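Local coordinates for 30S ribosomal protein S6 (Aquifex aeolicus, PDB 2J5A), which probably binds 16S ribosomal RNA together with protein bS18 as a structural component of the small ribosomal subunit, at residues Y9-F14 with L96-K101; G41-E46 with F67-K72. All blocks are in the same frame, centred on the assembly; numbering follows the deposited sequence.

Contact 1: residues Y9-F14 with L96-K101; sequences YYETVF and LNIQIK. Unlike the reference sequence in segment 96-101: Ile98 (reference Phe).
Tyr10 crosses the aliphatic part of Gln99 at a slant, its ring atom CE1 3.8 Å from CG of Gln99. The ring plane and the Gln99 amide plane are 40° apart. Gln99 reaches the ring because its CG is anti to the backbone N (chi1 -165°) and the chain stays extended beyond it. Its amide NE2 then donates to a water, which also accepts from Tyr9 N and donates to Ile100 O. This water ties the backbones of Tyr9 and Ile100 to the Gln99 amide.

Further along the same face, Thr12 and Asn97 run alongside each other with their ends on the same side. Thr12 OG1 donates to Asn97 OD1 at 2.7 Å, tilted 17° from the carbonyl plane. The methyl CG2 of Thr12 also packs against OD1.

The other face carries Glu11, Val13, Leu96, Ile98 and Ile100. Glu11 CB meets Ile100 CG2 at 3.9 Å, and Val13 CB lies 4.3 Å from Leu96 CD1. Ile98 CB packs 3.5 Å from Glu11 O.

The backbones run antiparallel. Glu11 N donates to Ile98 O at 2.7 Å, and Ile98 N returns a bond to Glu11 O. Val13 and Leu96 exchange a second such pair.

The first and last strands thus pair, as in the ferredoxin-like beta-alpha-beta-beta-alpha-beta fold of S6. Strand 92-100 is an outermost strand of the sheet, and strand 8-16 is central, with strand 63-73 on its other side. Helix 78-88 covers the face of Tyr10, Thr12 and Asn97 through Pro79, Leu82 and Asp83. On the opposite face, Glu11 OE1 turns to Gln70 NE2 of strand 63-73.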
# COMPACT_ATOMS: atom_id res chain seq x y z
N TYR A 9 -9.60 -6.10 8.59
CA TYR A 9 -9.52 -5.04 7.61
C TYR A 9 -8.23 -4.22 7.81
O TYR A 9 -7.82 -3.91 8.94
CB TYR A 9 -10.77 -4.15 7.65
CG TYR A 9 -12.03 -4.93 7.42
CD1 TYR A 9 -12.61 -5.68 8.44
CD2 TYR A 9 -12.64 -4.95 6.17
CE1 TYR A 9 -13.76 -6.43 8.23
CE2 TYR A 9 -13.79 -5.69 5.95
CZ TYR A 9 -14.35 -6.43 6.99
OH TYR A 9 -15.49 -7.17 6.79
N TYR A 10 -7.59 -3.89 6.69
CA TYR A 10 -6.29 -3.22 6.72
C TYR A 10 -6.24 -2.13 5.68
O TYR A 10 -6.97 -2.16 4.67
CB TYR A 10 -5.16 -4.21 6.48
CG TYR A 10 -5.09 -5.38 7.47
CD1 TYR A 10 -4.42 -5.25 8.68
CD2 TYR A 10 -5.68 -6.61 7.18
CE1 TYR A 10 -4.35 -6.31 9.58
CE2 TYR A 10 -5.60 -7.68 8.07
CZ TYR A 10 -4.94 -7.51 9.28
OH TYR A 10 -4.85 -8.56 10.19
N GLU A 11 -5.38 -1.16 5.93
CA GLU A 11 -5.10 -0.10 5.01
C GLU A 11 -3.59 -0.00 4.86
O GLU A 11 -2.89 -0.07 5.87
CB GLU A 11 -5.65 1.22 5.52
CG GLU A 11 -5.43 2.36 4.57
CD GLU A 11 -6.18 3.59 4.99
OE1 GLU A 11 -7.43 3.56 4.94
OE2 GLU A 11 -5.53 4.59 5.37
N THR A 12 -3.13 0.10 3.61
CA THR A 12 -1.71 0.23 3.28
C THR A 12 -1.52 1.52 2.48
O THR A 12 -2.28 1.81 1.58
CB THR A 12 -1.21 -0.96 2.43
OG1 THR A 12 -1.36 -2.17 3.17
CG2 THR A 12 0.22 -0.81 2.02
N VAL A 13 -0.50 2.27 2.83
CA VAL A 13 -0.10 3.47 2.12
C VAL A 13 1.39 3.31 1.88
O VAL A 13 2.13 2.98 2.79
CB VAL A 13 -0.33 4.76 2.96
CG1 VAL A 13 0.12 6.00 2.21
CG2 VAL A 13 -1.77 4.91 3.39
N PHE A 14 1.82 3.55 0.64
CA PHE A 14 3.23 3.48 0.29
C PHE A 14 3.60 4.57 -0.72
O PHE A 14 2.74 5.09 -1.44
CB PHE A 14 3.61 2.08 -0.20
CG PHE A 14 2.91 1.67 -1.46
CD1 PHE A 14 1.61 1.22 -1.43
CD2 PHE A 14 3.55 1.78 -2.71
CE1 PHE A 14 0.97 0.84 -2.58
CE2 PHE A 14 2.90 1.42 -3.87
CZ PHE A 14 1.62 0.95 -3.81
N LEU A 96 3.44 1.94 4.92
CA LEU A 96 2.73 2.06 6.19
C LEU A 96 1.51 1.14 6.15
O LEU A 96 0.71 1.18 5.22
CB LEU A 96 2.24 3.47 6.42
CG LEU A 96 3.22 4.63 6.22
CD1 LEU A 96 2.42 5.91 6.06
CD2 LEU A 96 4.23 4.74 7.38
N ASN A 97 1.38 0.30 7.18
CA ASN A 97 0.27 -0.61 7.30
C ASN A 97 -0.50 -0.36 8.59
O ASN A 97 0.06 -0.24 9.68
CB ASN A 97 0.78 -2.03 7.17
CG ASN A 97 1.43 -2.28 5.81
OD1 ASN A 97 0.75 -2.53 4.81
ND2 ASN A 97 2.76 -2.28 5.79
N ILE A 98 -1.81 -0.27 8.42
CA ILE A 98 -2.73 0.19 9.45
C ILE A 98 -3.82 -0.89 9.47
O ILE A 98 -4.31 -1.25 8.42
CB ILE A 98 -3.36 1.54 8.98
CG1 ILE A 98 -2.30 2.65 8.92
CG2 ILE A 98 -4.49 1.93 9.84
CD1 ILE A 98 -2.12 3.32 7.53
N GLN A 99 -4.18 -1.39 10.65
CA GLN A 99 -5.41 -2.16 10.79
C GLN A 99 -6.50 -1.13 11.00
O GLN A 99 -6.30 -0.17 11.72
CB GLN A 99 -5.36 -3.16 11.94
CG GLN A 99 -6.49 -4.21 11.86
CD GLN A 99 -6.56 -5.18 13.05
OE1 GLN A 99 -5.59 -5.31 13.80
NE2 GLN A 99 -7.70 -5.84 13.22
N ILE A 100 -7.62 -1.30 10.31
CA ILE A 100 -8.75 -0.37 10.41
C ILE A 100 -10.02 -1.14 10.81
O ILE A 100 -10.06 -2.38 10.78
CB ILE A 100 -9.01 0.41 9.09
CG1 ILE A 100 -9.26 -0.54 7.91
CG2 ILE A 100 -7.84 1.36 8.78
CD1 ILE A 100 -9.83 0.13 6.70
N LYS A 101 -11.05 -0.39 11.17
CA LYS A 101 -12.35 -0.99 11.47
C LYS A 101 -13.06 -1.21 10.16
O LYS A 101 -12.71 -0.60 9.15
CB LYS A 101 -13.20 -0.08 12.35
CG LYS A 101 -12.76 0.02 13.80
CD LYS A 101 -13.62 1.05 14.54
CE LYS A 101 -13.41 1.01 16.06
NZ LYS A 101 -14.42 1.82 16.83
O HOH W 1 -10.07 -5.18 11.17

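Contact 2: residues G41-E46 with F67-K72; sequences GEILYE and FLVQFK
A classic beta bulge interrupts the antiparallel hairpin of strands 41-53 and 63-73: two residues, Leu44 and Tyr45, stand against one, Gln70. The acceptor they share is Gln70 O. Leu44 N donates to it at 2.9 Å, from well above the carbonyl plane. Tyr45 N adds only a weak bond at 3.4 Å. Gln70 N donates in turn to Tyr45 O at 2.9 Å. The extra residue shifts the register by one. Before the bulge, Glu42 and Lys72 form a regular two-bond pair. Glu42 N donates to Lys72 O at 2.8 Å, in the carbonyl plane, and Lys72 N donates to Glu42 O.

The buried Gln70 amide is satisfied at both ends from outside the hairpin, OE1 accepting from Lys106 N and NE2 donating to Glu11 OE1. This amide crosses the Tyr45 side chain obliquely, its plane 54° from the ring, with OE1 3.4 Å from Tyr45 CB. Tyr45 OH is hydrogen-bonded to Glu47 OE2, and Glu46 OE2 forms a salt bridge with Lys33 of helix 22-38.

Glu42 and Lys72 lie alongside each other, but Glu42 OE2 and Lys72 NZ are 4.2 Å apart, too far for a salt bridge. Leu44 crosses the lysine chain at about a right angle, its CD2 3.7 Å from Lys72 CE.

On the face toward helix 22-38, Ile36 touches Val69 and Phe71. With CG1 at chi1 74°, Val69 CG2 lies anti to the backbone N and meets strand 41-53. There it touches Ile43 CG2 at 3.6 Å and also packs against Tyr45 O.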
# COMPACT_ATOMS: atom_id res chain seq x y z
N GLY A 41 -6.11 -11.70 0.14
CA GLY A 41 -6.72 -10.43 0.49
C GLY A 41 -7.67 -9.95 -0.59
O GLY A 41 -7.41 -10.14 -1.76
N GLU A 42 -8.77 -9.33 -0.18
CA GLU A 42 -9.71 -8.75 -1.14
C GLU A 42 -9.57 -7.25 -1.10
O GLU A 42 -9.73 -6.64 -0.05
CB GLU A 42 -11.14 -9.15 -0.80
CG GLU A 42 -12.14 -8.74 -1.88
CD GLU A 42 -13.54 -9.24 -1.60
OE1 GLU A 42 -13.74 -10.47 -1.44
OE2 GLU A 42 -14.46 -8.39 -1.55
N ILE A 43 -9.28 -6.66 -2.25
CA ILE A 43 -9.12 -5.21 -2.38
C ILE A 43 -10.50 -4.56 -2.33
O ILE A 43 -11.36 -4.83 -3.17
CB ILE A 43 -8.42 -4.81 -3.71
CG1 ILE A 43 -7.05 -5.52 -3.86
CG2 ILE A 43 -8.26 -3.28 -3.80
CD1 ILE A 43 -5.96 -5.08 -2.86
N LEU A 44 -10.69 -3.69 -1.33
CA LEU A 44 -11.96 -3.01 -1.08
C LEU A 44 -11.98 -1.58 -1.58
O LEU A 44 -13.05 -1.02 -1.81
CB LEU A 44 -12.24 -2.98 0.43
CG LEU A 44 -12.24 -4.32 1.17
CD1 LEU A 44 -12.50 -4.06 2.62
CD2 LEU A 44 -13.28 -5.28 0.60
N TYR A 45 -10.81 -0.96 -1.71
CA TYR A 45 -10.74 0.46 -1.97
C TYR A 45 -9.32 0.86 -2.32
O TYR A 45 -8.36 0.17 -1.94
CB TYR A 45 -11.22 1.23 -0.74
CG TYR A 45 -11.26 2.71 -0.92
CD1 TYR A 45 -12.24 3.31 -1.70
CD2 TYR A 45 -10.30 3.52 -0.35
CE1 TYR A 45 -12.28 4.68 -1.87
CE2 TYR A 45 -10.33 4.88 -0.50
CZ TYR A 45 -11.31 5.46 -1.26
OH TYR A 45 -11.32 6.83 -1.40
N GLU A 46 -9.19 1.95 -3.07
CA GLU A 46 -7.91 2.43 -3.51
C GLU A 46 -7.98 3.90 -3.87
O GLU A 46 -8.99 4.36 -4.39
CB GLU A 46 -7.39 1.59 -4.68
CG GLU A 46 -8.08 1.78 -6.03
CD GLU A 46 -7.67 0.69 -7.04
OE1 GLU A 46 -8.25 -0.41 -6.99
OE2 GLU A 46 -6.76 0.93 -7.85
N PHE A 67 0.32 6.02 -3.09
CA PHE A 67 -0.88 5.23 -3.31
C PHE A 67 -1.42 4.72 -1.96
O PHE A 67 -0.67 4.56 -1.01
CB PHE A 67 -0.60 4.01 -4.21
CG PHE A 67 -0.15 4.36 -5.61
CD1 PHE A 67 -1.06 4.75 -6.57
CD2 PHE A 67 1.19 4.23 -5.98
CE1 PHE A 67 -0.67 5.04 -7.83
CE2 PHE A 67 1.59 4.52 -7.27
CZ PHE A 67 0.66 4.95 -8.19
N LEU A 68 -2.71 4.42 -1.93
CA LEU A 68 -3.40 3.89 -0.75
C LEU A 68 -4.34 2.79 -1.19
O LEU A 68 -5.07 2.97 -2.17
CB LEU A 68 -4.23 5.00 -0.06
CG LEU A 68 -5.00 4.68 1.24
CD1 LEU A 68 -5.18 5.95 2.04
CD2 LEU A 68 -6.35 3.97 1.00
N VAL A 69 -4.31 1.67 -0.47
CA VAL A 69 -5.21 0.54 -0.74
C VAL A 69 -5.78 -0.02 0.60
O VAL A 69 -5.07 -0.10 1.61
CB VAL A 69 -4.53 -0.56 -1.63
CG1 VAL A 69 -3.51 -1.36 -0.87
CG2 VAL A 69 -5.58 -1.51 -2.27
N GLN A 70 -7.07 -0.31 0.60
CA GLN A 70 -7.70 -1.01 1.72
C GLN A 70 -8.09 -2.39 1.25
O GLN A 70 -8.41 -2.61 0.06
CB GLN A 70 -8.93 -0.28 2.26
CG GLN A 70 -8.69 1.16 2.65
CD GLN A 70 -9.96 1.84 3.10
OE1 GLN A 70 -11.04 1.51 2.63
NE2 GLN A 70 -9.83 2.79 4.04
N PHE A 71 -8.00 -3.33 2.17
CA PHE A 71 -8.26 -4.71 1.86
C PHE A 71 -8.70 -5.47 3.11
O PHE A 71 -8.52 -4.99 4.24
CB PHE A 71 -7.04 -5.36 1.19
CG PHE A 71 -5.83 -5.49 2.09
CD1 PHE A 71 -4.93 -4.44 2.22
CD2 PHE A 71 -5.57 -6.68 2.76
CE1 PHE A 71 -3.81 -4.56 3.04
CE2 PHE A 71 -4.45 -6.81 3.59
CZ PHE A 71 -3.56 -5.74 3.72
N LYS A 72 -9.33 -6.62 2.88
CA LYS A 72 -9.73 -7.52 3.96
C LYS A 72 -9.10 -8.89 3.75
O LYS A 72 -8.84 -9.28 2.62
CB LYS A 72 -11.26 -7.59 4.11
CG LYS A 72 -12.04 -8.15 2.92
CD LYS A 72 -13.55 -8.23 3.28
CE LYS A 72 -14.47 -8.49 2.09
NZ LYS A 72 -15.89 -8.11 2.43

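Overall arrangement
From the N terminus, strand 8-16 comes first and enters contact 1. The chain then makes helix 22-38 and the hairpin of strands 41-53 and 63-73, where contact 2 closes a short loop. Helix 78-88 follows, and strand 92-100 returns beside strand 8-16 to complete contact 1. The short closure therefore falls wholly within the long one, and the two do not cross. Each fastens one edge strand, 92-100 or 41-53, to an inner strand, and the pairing of 8-16 with 63-73 joins the halves. The sheet order is 41-53, 63-73, 8-16, 92-100. At its middle Thr12 N lies 2.8 Å from Val69 O, a probable hydrogen bond that links the contacts directly.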